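Long-range contacts in epidermin leader peptide processing serine protease EpiP (Staphylococcus aureus subsp. aureus, PDB 3QFH), which probably cleaves the leader peptide from the precursor of the lantibiotic epidermin, acting as a subtilisin-like serine endopeptidase: residues T336-P341 against R427-L433; M362-I367 against I377-G381; L395-Y400 against V435-V441. All coordinates share one frame; numbering follows the deposited sequence.

Interaction 1. Residues T336-P341 against R427-L433. With SO4 (sulfate ion), chain M.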
loop_
_atom_site.group_PDB
_atom_site.type_symbol
_atom_site.label_atom_id
_atom_site.label_comp_id
_atom_site.label_asym_id
_atom_site.label_seq_id
_atom_site.Cartn_x
_atom_site.Cartn_y
_atom_site.Cartn_z
ATOM N N THR A 336 10.865 2.191 9.946
ATOM C CA THR A 336 11.374 2.416 8.591
ATOM C C THR A 336 12.428 1.369 8.174
ATOM O O THR A 336 13.408 1.159 8.892
ATOM C CB THR A 336 12.012 3.806 8.507
ATOM O OG1 THR A 336 11.061 4.781 8.941
ATOM C CG2 THR A 336 12.467 4.123 7.094
ATOM N N ASP A 337 12.213 0.730 7.020
ATOM C CA ASP A 337 13.163 -0.241 6.455
ATOM C C ASP A 337 14.017 0.341 5.328
ATOM O O ASP A 337 15.171 -0.085 5.117
ATOM C CB ASP A 337 12.396 -1.448 5.907
ATOM C CG ASP A 337 11.690 -2.230 7.007
ATOM O OD1 ASP A 337 12.358 -2.592 7.994
ATOM O OD2 ASP A 337 10.475 -2.483 6.899
ATOM N N ILE A 338 13.439 1.312 4.618
ATOM C CA ILE A 338 14.037 1.903 3.454
ATOM C C ILE A 338 13.311 3.210 3.112
ATOM O O ILE A 338 12.210 3.457 3.564
ATOM C CB ILE A 338 13.908 0.904 2.268
ATOM C CG1 ILE A 338 14.728 1.334 1.056
ATOM C CG2 ILE A 338 12.453 0.725 1.894
ATOM C CD1 ILE A 338 14.915 0.217 0.022
ATOM N N ALA A 339 13.938 4.035 2.295
ATOM C CA ALA A 339 13.325 5.264 1.850
ATOM C C ALA A 339 13.459 5.414 0.331
ATOM O O ALA A 339 14.421 4.952 -0.270
ATOM C CB ALA A 339 13.971 6.442 2.558
ATOM N N ALA A 340 12.473 6.041 -0.295
ATOM C CA ALA A 340 12.540 6.339 -1.727
ATOM C C ALA A 340 11.979 7.766 -1.879
ATOM O O ALA A 340 11.283 8.245 -0.980
ATOM C CB ALA A 340 11.740 5.331 -2.535
ATOM N N PRO A 341 12.299 8.454 -2.989
ATOM C CA PRO A 341 11.800 9.836 -3.211
ATOM C C PRO A 341 10.278 9.951 -3.277
ATOM O O PRO A 341 9.609 9.264 -4.081
ATOM C CB PRO A 341 12.402 10.202 -4.566
ATOM C CG PRO A 341 13.628 9.331 -4.681
ATOM C CD PRO A 341 13.222 8.037 -4.059
ATOM N N ARG A 427 15.436 7.019 10.706
ATOM C CA ARG A 427 14.756 7.839 9.713
ATOM C C ARG A 427 14.737 7.248 8.297
ATOM O O ARG A 427 13.692 7.297 7.634
ATOM C CB ARG A 427 15.349 9.251 9.677
ATOM C CG ARG A 427 15.387 9.907 11.045
ATOM C CD ARG A 427 15.567 11.396 10.942
ATOM N NE ARG A 427 14.319 12.024 10.517
ATOM C CZ ARG A 427 14.176 13.305 10.192
ATOM N NH1 ARG A 427 15.217 14.131 10.222
ATOM N NH2 ARG A 427 12.982 13.756 9.824
ATOM N N TYR A 428 15.867 6.670 7.859
ATOM C CA TYR A 428 16.012 6.140 6.495
ATOM C C TYR A 428 16.027 4.624 6.359
ATOM O O TYR A 428 16.022 4.101 5.228
ATOM C CB TYR A 428 17.323 6.659 5.876
ATOM C CG TYR A 428 17.387 8.161 5.816
ATOM C CD1 TYR A 428 16.870 8.857 4.721
ATOM C CD2 TYR A 428 17.899 8.887 6.873
ATOM C CE1 TYR A 428 16.903 10.241 4.670
ATOM C CE2 TYR A 428 17.930 10.271 6.836
ATOM C CZ TYR A 428 17.427 10.939 5.731
ATOM O OH TYR A 428 17.459 12.303 5.704
ATOM N N GLY A 429 16.072 3.925 7.486
ATOM C CA GLY A 429 16.178 2.496 7.456
ATOM C C GLY A 429 17.533 2.217 6.839
ATOM O O GLY A 429 18.498 2.909 7.147
ATOM N N HIS A 430 17.594 1.252 5.939
ATOM C CA HIS A 430 18.865 0.895 5.272
ATOM C C HIS A 430 19.385 1.947 4.300
ATOM O O HIS A 430 20.533 1.863 3.847
ATOM C CB HIS A 430 18.758 -0.458 4.571
ATOM C CG HIS A 430 18.550 -1.596 5.508
ATOM N ND1 HIS A 430 19.590 -2.180 6.201
ATOM C CD2 HIS A 430 17.431 -2.276 5.858
ATOM C CE1 HIS A 430 19.113 -3.162 6.951
ATOM N NE2 HIS A 430 17.809 -3.248 6.752
ATOM N N GLY A 431 18.558 2.934 3.978
ATOM C CA GLY A 431 18.984 4.049 3.142
ATOM C C GLY A 431 18.029 4.325 2.012
ATOM O O GLY A 431 16.991 3.678 1.898
ATOM N N GLU A 432 18.394 5.286 1.164
ATOM C CA GLU A 432 17.575 5.634 0.015
ATOM C C GLU A 432 17.775 4.583 -1.078
ATOM O O GLU A 432 18.886 4.139 -1.340
ATOM C CB GLU A 432 17.933 7.030 -0.512
ATOM C CG GLU A 432 16.926 7.586 -1.519
ATOM C CD GLU A 432 17.294 8.971 -2.028
ATOM O OE1 GLU A 432 18.450 9.153 -2.481
ATOM O OE2 GLU A 432 16.413 9.870 -1.999
ATOM N N LEU A 433 16.674 4.188 -1.690
ATOM C CA LEU A 433 16.649 3.234 -2.802
ATOM C C LEU A 433 17.638 3.616 -3.929
ATOM O O LEU A 433 17.696 4.779 -4.321
ATOM C CB LEU A 433 15.220 3.232 -3.365
ATOM C CG LEU A 433 14.885 2.342 -4.567
ATOM C CD1 LEU A 433 15.150 0.869 -4.279
ATOM C CD2 LEU A 433 13.424 2.576 -4.976
HETATM S S SO4 M . 23.056 -2.027 7.114
HETATM O O1 SO4 M . 22.697 -3.370 7.572
HETATM O O2 SO4 M . 24.146 -1.463 7.897
HETATM O O3 SO4 M . 23.414 -2.093 5.705
HETATM O O4 SO4 M . 21.891 -1.154 7.262
HETATM O O HOH W 1 10.911 7.048 7.387
#
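His430 and Asp337 meet through two parts of one residue and a single oxygen of the other. The backbone N of His430 donates an almost straight hydrogen bond to Asp337 O (2.9 Å, 175° at the hydrogen). The imidazole comes to the same oxygen edge-on, with His430 CD2 3.2 Å from Asp337 O. A chi1 of -65° sets CG beside the backbone N, which brings the CD2 edge close to the oxygen that the amide binds. On the other flank of CG, ND1 of His430 donates to O4 of a sulfate ion, probably from the crystallisation liquor, at 2.7 Å, while Tyr414 stacks on the ring.

Ile338 directs CG1 onto the carbonyl oxygen of Gly431, and its CD1 reaches the CD1 branch of Leu433. Two residues on, Ala340 CB touches the other branch of that leucine, Leu433 CD2, at 4.0 Å.

Strand 338-341 is an outermost strand of the parallel sheet of the subtilisin-like fold, and here it receives a single bridge, Ala339 with Glu432, from the chain leaving a type II' turn, Tyr428 to Gly431. Both polar backbone atoms of Ala339 are used: its N donates to Gly431 O (3.1 Å), and its O accepts from Leu433 N (2.8 Å).

Ala339 CB leans obliquely against the Tyr428 ring, whose hydroxyl is bonded to Leu325 N. Pro341 and Glu432 cross at about a right angle, CG of the proline near OE2; at the end of the extended Glu432 chain, Thr319 holds OE2 and Ser323 holds OE1. At the far end Thr336 lays CG2 3.4 Å from Arg427 O, and a water joins Thr336 OG1 to the same carbonyl, donating to Arg427 O at 2.8 Å.

Interaction 2. Residues M362-I367 against I377-G381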
loop_
_atom_site.group_PDB
_atom_site.type_symbol
_atom_site.label_atom_id
_atom_site.label_comp_id
_atom_site.label_asym_id
_atom_site.label_seq_id
_atom_site.Cartn_x
_atom_site.Cartn_y
_atom_site.Cartn_z
ATOM N N MET A 362 7.624 23.972 -7.418
ATOM C CA MET A 362 6.785 22.789 -7.413
ATOM C C MET A 362 7.457 21.635 -8.148
ATOM O O MET A 362 7.477 20.505 -7.655
ATOM C CB MET A 362 5.435 23.090 -8.065
ATOM C CG MET A 362 4.533 21.863 -8.210
ATOM S SD MET A 362 2.990 22.163 -9.117
ATOM C CE MET A 362 3.573 22.542 -10.776
ATOM N N HIS A 363 8.022 21.949 -9.316
ATOM C CA HIS A 363 8.669 20.967 -10.195
ATOM C C HIS A 363 9.920 20.320 -9.596
ATOM O O HIS A 363 10.263 19.188 -9.929
ATOM C CB HIS A 363 9.028 21.630 -11.536
ATOM C CG HIS A 363 7.865 22.322 -12.189
ATOM N ND1 HIS A 363 7.479 23.604 -11.850
ATOM C CD2 HIS A 363 6.997 21.904 -13.139
ATOM C CE1 HIS A 363 6.429 23.946 -12.577
ATOM N NE2 HIS A 363 6.116 22.930 -13.362
ATOM N N LYS A 364 10.609 21.069 -8.753
ATOM C CA LYS A 364 11.813 20.604 -8.102
ATOM C C LYS A 364 11.554 19.678 -6.907
ATOM O O LYS A 364 12.333 18.747 -6.691
ATOM C CB LYS A 364 12.638 21.807 -7.629
ATOM C CG LYS A 364 13.204 22.638 -8.772
ATOM C CD LYS A 364 13.983 23.833 -8.237
ATOM C CE LYS A 364 14.581 24.675 -9.369
ATOM N NZ LYS A 364 15.245 25.914 -8.858
ATOM N N GLU A 365 10.463 19.911 -6.165
ATOM C CA GLU A 365 10.188 19.150 -4.941
ATOM C C GLU A 365 8.993 18.180 -4.995
ATOM O O GLU A 365 8.758 17.462 -4.025
ATOM C CB GLU A 365 10.031 20.103 -3.737
ATOM C CG GLU A 365 8.763 20.989 -3.740
ATOM C CD GLU A 365 8.645 21.860 -2.469
ATOM O OE1 GLU A 365 7.621 22.558 -2.325
ATOM O OE2 GLU A 365 9.570 21.851 -1.609
ATOM N N ASN A 366 8.218 18.184 -6.080
ATOM C CA ASN A 366 7.118 17.225 -6.211
ATOM C C ASN A 366 7.436 16.194 -7.279
ATOM O O ASN A 366 8.324 16.389 -8.107
ATOM C CB ASN A 366 5.764 17.896 -6.470
ATOM C CG ASN A 366 5.182 18.596 -5.219
ATOM O OD1 ASN A 366 5.785 18.613 -4.135
ATOM N ND2 ASN A 366 3.990 19.141 -5.370
ATOM N N ILE A 367 6.672 15.113 -7.251
ATOM C CA ILE A 367 6.836 13.978 -8.129
ATOM C C ILE A 367 5.885 14.031 -9.329
ATOM O O ILE A 367 4.663 14.077 -9.168
ATOM C CB ILE A 367 6.498 12.679 -7.368
ATOM C CG1 ILE A 367 7.280 12.575 -6.029
ATOM C CG2 ILE A 367 6.697 11.462 -8.273
ATOM C CD1 ILE A 367 8.755 12.447 -6.146
ATOM N N ILE A 377 0.469 14.789 -13.519
ATOM C CA ILE A 377 0.231 15.620 -12.363
ATOM C C ILE A 377 1.445 15.555 -11.435
ATOM O O ILE A 377 2.168 14.554 -11.404
ATOM C CB ILE A 377 -1.057 15.135 -11.614
ATOM C CG1 ILE A 377 -1.432 16.078 -10.463
ATOM C CG2 ILE A 377 -0.865 13.748 -11.070
ATOM C CD1 ILE A 377 -2.770 15.692 -9.747
ATOM N N TYR A 378 1.656 16.632 -10.687
ATOM C CA TYR A 378 2.723 16.731 -9.673
ATOM C C TYR A 378 2.107 16.492 -8.282
ATOM O O TYR A 378 1.164 17.191 -7.892
ATOM C CB TYR A 378 3.393 18.117 -9.705
ATOM C CG TYR A 378 4.438 18.257 -10.790
ATOM C CD1 TYR A 378 5.734 17.806 -10.571
ATOM C CD2 TYR A 378 4.139 18.827 -12.031
ATOM C CE1 TYR A 378 6.709 17.899 -11.544
ATOM C CE2 TYR A 378 5.133 18.926 -13.031
ATOM C CZ TYR A 378 6.408 18.455 -12.765
ATOM O OH TYR A 378 7.407 18.518 -13.679
ATOM N N GLN A 379 2.608 15.486 -7.561
ATOM C CA GLN A 379 2.125 15.172 -6.216
ATOM C C GLN A 379 3.295 14.837 -5.298
ATOM O O GLN A 379 4.450 14.815 -5.724
ATOM C CB GLN A 379 1.153 13.998 -6.264
ATOM C CG GLN A 379 -0.157 14.316 -6.959
ATOM C CD GLN A 379 -1.130 15.005 -6.052
ATOM O OE1 GLN A 379 -1.737 14.371 -5.195
ATOM N NE2 GLN A 379 -1.309 16.300 -6.242
ATOM N N ALA A 380 2.991 14.594 -4.030
ATOM C CA ALA A 380 4.016 14.236 -3.067
ATOM C C ALA A 380 3.416 13.318 -2.031
ATOM O O ALA A 380 2.211 13.312 -1.825
ATOM C CB ALA A 380 4.592 15.466 -2.408
ATOM N N GLY A 381 4.248 12.513 -1.395
ATOM C CA GLY A 381 3.742 11.632 -0.342
ATOM C C GLY A 381 4.419 10.303 -0.350
ATOM O O GLY A 381 5.042 9.931 -1.343
HETATM O O HOH W 2 10.055 18.224 -12.474
#
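Two consecutive helical residues, Met362 and His363, both close on the ring of Tyr378, one with sulfur and methyl, the other with an aromatic edge. The imidazole of His363 turns its edge toward the tyrosine face in an offset edge-to-face pair, with centroids 4.9 Å apart and planes at 76°. Met362 makes an oblique Met-aromatic contact, its SD 5.2 Å from the centroid of the Tyr378 ring. The methionine chain runs extended and then bends at chi3 (66°), which brings CE to 4.0 Å from Tyr378 CD2 and also over one face of His363. Asn366 O lies at the tyrosine edge, in the ring plane, and accepts from Trp103 NE1.

Next to the ring, the chain pairs as an antiparallel two-stranded hairpin. Ile367 and Gln379 form a hydrogen-bonded pair, Ile367 N to Gln379 O at 2.7 Å and Gln379 N to Ile367 O at 3.0 Å. Ile367 O also receives a CA-H...O contact from Tyr378 CA.

One water donates to His363 O (2.7 Å) and accepts from Tyr378 OH (2.9 Å). This bridge and the edge-to-face pair together fix the Tyr378 ring between helix 361-365 and strand 376-379, its hydroxyl proton directed to the water.

Interaction 3. Residues L395-Y400 against V435-V441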
loop_
_atom_site.group_PDB
_atom_site.type_symbol
_atom_site.label_atom_id
_atom_site.label_comp_id
_atom_site.label_asym_id
_atom_site.label_seq_id
_atom_site.Cartn_x
_atom_site.Cartn_y
_atom_site.Cartn_z
ATOM N N LEU A 395 12.083 -6.083 -10.031
ATOM C CA LEU A 395 13.304 -6.149 -10.861
ATOM C C LEU A 395 14.347 -7.097 -10.288
ATOM O O LEU A 395 14.987 -7.853 -11.025
ATOM C CB LEU A 395 13.924 -4.769 -11.021
ATOM C CG LEU A 395 13.127 -3.703 -11.785
ATOM C CD1 LEU A 395 13.901 -2.379 -11.789
ATOM C CD2 LEU A 395 12.838 -4.183 -13.204
ATOM N N ILE A 396 14.515 -7.049 -8.972
ATOM C CA ILE A 396 15.489 -7.878 -8.270
ATOM C C ILE A 396 15.113 -9.366 -8.355
ATOM O O ILE A 396 15.960 -10.223 -8.613
ATOM C CB ILE A 396 15.633 -7.422 -6.807
ATOM C CG1 ILE A 396 16.336 -6.061 -6.763
ATOM C CG2 ILE A 396 16.429 -8.461 -6.000
ATOM C CD1 ILE A 396 16.150 -5.311 -5.428
ATOM N N ILE A 397 13.841 -9.662 -8.156
ATOM C CA ILE A 397 13.364 -11.045 -8.260
ATOM C C ILE A 397 13.624 -11.606 -9.667
ATOM O O ILE A 397 14.084 -12.756 -9.834
ATOM C CB ILE A 397 11.863 -11.147 -7.894
ATOM C CG1 ILE A 397 11.673 -10.831 -6.398
ATOM C CG2 ILE A 397 11.339 -12.569 -8.183
ATOM C CD1 ILE A 397 10.189 -10.576 -5.957
ATOM N N ASP A 398 13.346 -10.804 -10.683
ATOM C CA ASP A 398 13.554 -11.256 -12.066
ATOM C C ASP A 398 15.061 -11.308 -12.445
ATOM O O ASP A 398 15.520 -12.245 -13.094
ATOM C CB ASP A 398 12.777 -10.378 -13.038
ATOM C CG ASP A 398 11.262 -10.481 -12.842
ATOM O OD1 ASP A 398 10.817 -11.404 -12.120
ATOM O OD2 ASP A 398 10.512 -9.630 -13.395
ATOM N N LYS A 399 15.825 -10.327 -11.985
ATOM C CA LYS A 399 17.249 -10.250 -12.311
ATOM C C LYS A 399 18.065 -11.409 -11.738
ATOM O O LYS A 399 18.908 -11.948 -12.419
ATOM C CB LYS A 399 17.839 -8.927 -11.810
ATOM C CG LYS A 399 19.293 -8.663 -12.196
ATOM C CD LYS A 399 19.452 -8.257 -13.668
ATOM C CE LYS A 399 20.899 -7.924 -13.980
ATOM N NZ LYS A 399 21.079 -7.260 -15.306
ATOM N N TYR A 400 17.790 -11.793 -10.498
ATOM C CA TYR A 400 18.565 -12.838 -9.821
ATOM C C TYR A 400 17.802 -14.154 -9.663
ATOM O O TYR A 400 18.302 -15.089 -9.038
ATOM C CB TYR A 400 19.064 -12.303 -8.459
ATOM C CG TYR A 400 19.834 -11.024 -8.617
ATOM C CD1 TYR A 400 19.216 -9.800 -8.424
ATOM C CD2 TYR A 400 21.156 -11.026 -9.040
ATOM C CE1 TYR A 400 19.904 -8.605 -8.585
ATOM C CE2 TYR A 400 21.858 -9.821 -9.220
ATOM C CZ TYR A 400 21.218 -8.616 -8.980
ATOM O OH TYR A 400 21.866 -7.410 -9.140
ATOM N N VAL A 435 18.398 1.800 -7.524
ATOM C CA VAL A 435 18.076 0.729 -8.453
ATOM C C VAL A 435 19.271 0.360 -9.304
ATOM O O VAL A 435 19.464 -0.816 -9.647
ATOM C CB VAL A 435 16.837 1.119 -9.312
ATOM C CG1 VAL A 435 16.546 0.084 -10.392
ATOM C CG2 VAL A 435 15.627 1.330 -8.394
ATOM N N TYR A 436 20.113 1.338 -9.616
ATOM C CA TYR A 436 21.307 1.034 -10.406
ATOM C C TYR A 436 22.190 0.040 -9.646
ATOM O O TYR A 436 22.653 -0.968 -10.219
ATOM C CB TYR A 436 22.067 2.295 -10.752
ATOM C CG TYR A 436 23.316 2.053 -11.538
ATOM C CD1 TYR A 436 23.269 1.928 -12.923
ATOM C CD2 TYR A 436 24.552 1.991 -10.909
ATOM C CE1 TYR A 436 24.418 1.716 -13.663
ATOM C CE2 TYR A 436 25.715 1.772 -11.638
ATOM C CZ TYR A 436 25.639 1.642 -13.016
ATOM O OH TYR A 436 26.779 1.438 -13.740
ATOM N N LYS A 437 22.400 0.308 -8.360
ATOM C CA LYS A 437 23.189 -0.611 -7.540
ATOM C C LYS A 437 22.536 -1.994 -7.447
ATOM O O LYS A 437 23.213 -3.004 -7.575
ATOM C CB LYS A 437 23.417 -0.069 -6.127
ATOM C CG LYS A 437 24.456 1.050 -6.025
ATOM C CD LYS A 437 24.760 1.387 -4.551
ATOM C CE LYS A 437 25.718 2.570 -4.426
ATOM N NZ LYS A 437 27.085 2.305 -5.004
ATOM N N ALA A 438 21.224 -2.025 -7.218
ATOM C CA ALA A 438 20.489 -3.298 -7.058
ATOM C C ALA A 438 20.617 -4.210 -8.289
ATOM O O ALA A 438 20.666 -5.435 -8.155
ATOM C CB ALA A 438 19.023 -3.026 -6.753
ATOM N N LEU A 439 20.687 -3.614 -9.473
ATOM C CA LEU A 439 20.805 -4.377 -10.710
ATOM C C LEU A 439 22.250 -4.714 -11.102
ATOM O O LEU A 439 22.469 -5.452 -12.036
ATOM C CB LEU A 439 20.139 -3.618 -11.866
ATOM C CG LEU A 439 18.639 -3.362 -11.677
ATOM C CD1 LEU A 439 18.065 -2.542 -12.825
ATOM C CD2 LEU A 439 17.899 -4.668 -11.537
ATOM N N ASN A 440 23.234 -4.198 -10.383
ATOM C CA ASN A 440 24.608 -4.460 -10.766
ATOM C C ASN A 440 25.461 -5.182 -9.718
ATOM O O ASN A 440 26.676 -4.997 -9.681
ATOM C CB ASN A 440 25.245 -3.133 -11.187
ATOM C CG ASN A 440 24.713 -2.649 -12.520
ATOM O OD1 ASN A 440 25.004 -3.242 -13.543
ATOM N ND2 ASN A 440 23.929 -1.569 -12.510
ATOM N N VAL A 441 24.828 -6.013 -8.889
ATOM C CA VAL A 441 25.562 -6.743 -7.842
ATOM C C VAL A 441 26.584 -7.706 -8.447
ATOM O O VAL A 441 27.641 -7.923 -7.873
ATOM C CB VAL A 441 24.612 -7.518 -6.910
ATOM C CG1 VAL A 441 25.402 -8.292 -5.856
ATOM C CG2 VAL A 441 23.633 -6.537 -6.238
HETATM O O HOH W 3 23.886 -5.974 -15.298
#
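Leu395 and Ile396 form the apolar centre with Val435, Ala438 and Leu439. Leu395 meets Val435 at about a right angle, its CD1 3.9 Å from Val435 CG1, while Leu395 CB rests against Leu439 CD2 at 4.0 Å. Ile396 sends its CD1 to Ala438 CB, also 3.9 Å away. The two short helical segments, from helices 382-400 and 435-439, run roughly parallel, their axes approaching to 10.5 Å and crossing at -23°, and these side chains lie between them. Leu412 of helix 406-416 adds to the packing on Ile396 and Tyr400.

Farther out, Tyr400 crosses Val441 at about a right angle and presents its ring edge to Ala438 O. CG of the neighbouring Lys399 lies over one face of that ring. The lysine then bends at chi2 (75°), bringing CE within 3.5 Å of Leu439 O. Its NZ bonds to Asp117 O and to a water that donates weakly to Asn440 OD1; a sodium ion lies about 4 Å from the lysine side chain.

The Tyr400 hydroxyl adds to the polar edge. It donates to Ala438 O over a short 2.5 Å, a length to be read with caution, and accepts a long bond from Val441 N at 3.3 Å (155° at the hydrogen). If the short separation is taken at face value, the phenol gives its proton to the carbonyl and takes the N-H of Val441.

Overall arrangement
Three contacts illustrate how one subtilisin-like domain is held by pairings that range from a local hairpin to segments 86 residues apart. Interactions 1 and 2, centres about 19 Å apart, touch where Pro341 O meets Ile367 CD1 at 3.9 Å, so the edge strand of the parallel sheet abuts the hairpin. Interactions 1 and 3, centres about 17 Å apart, follow each other in sequence through 427-433 and 435-441, interleaving along the chain, but do not otherwise touch. Interactions 2 and 3 stay about 13 Å apart at their nearest atoms, yet helix 382-400 links them, starting just after 377-381. Its first turn carries Ser383, probably catalytic with His177 and Asp130; the Gln379 side chain lies nearby.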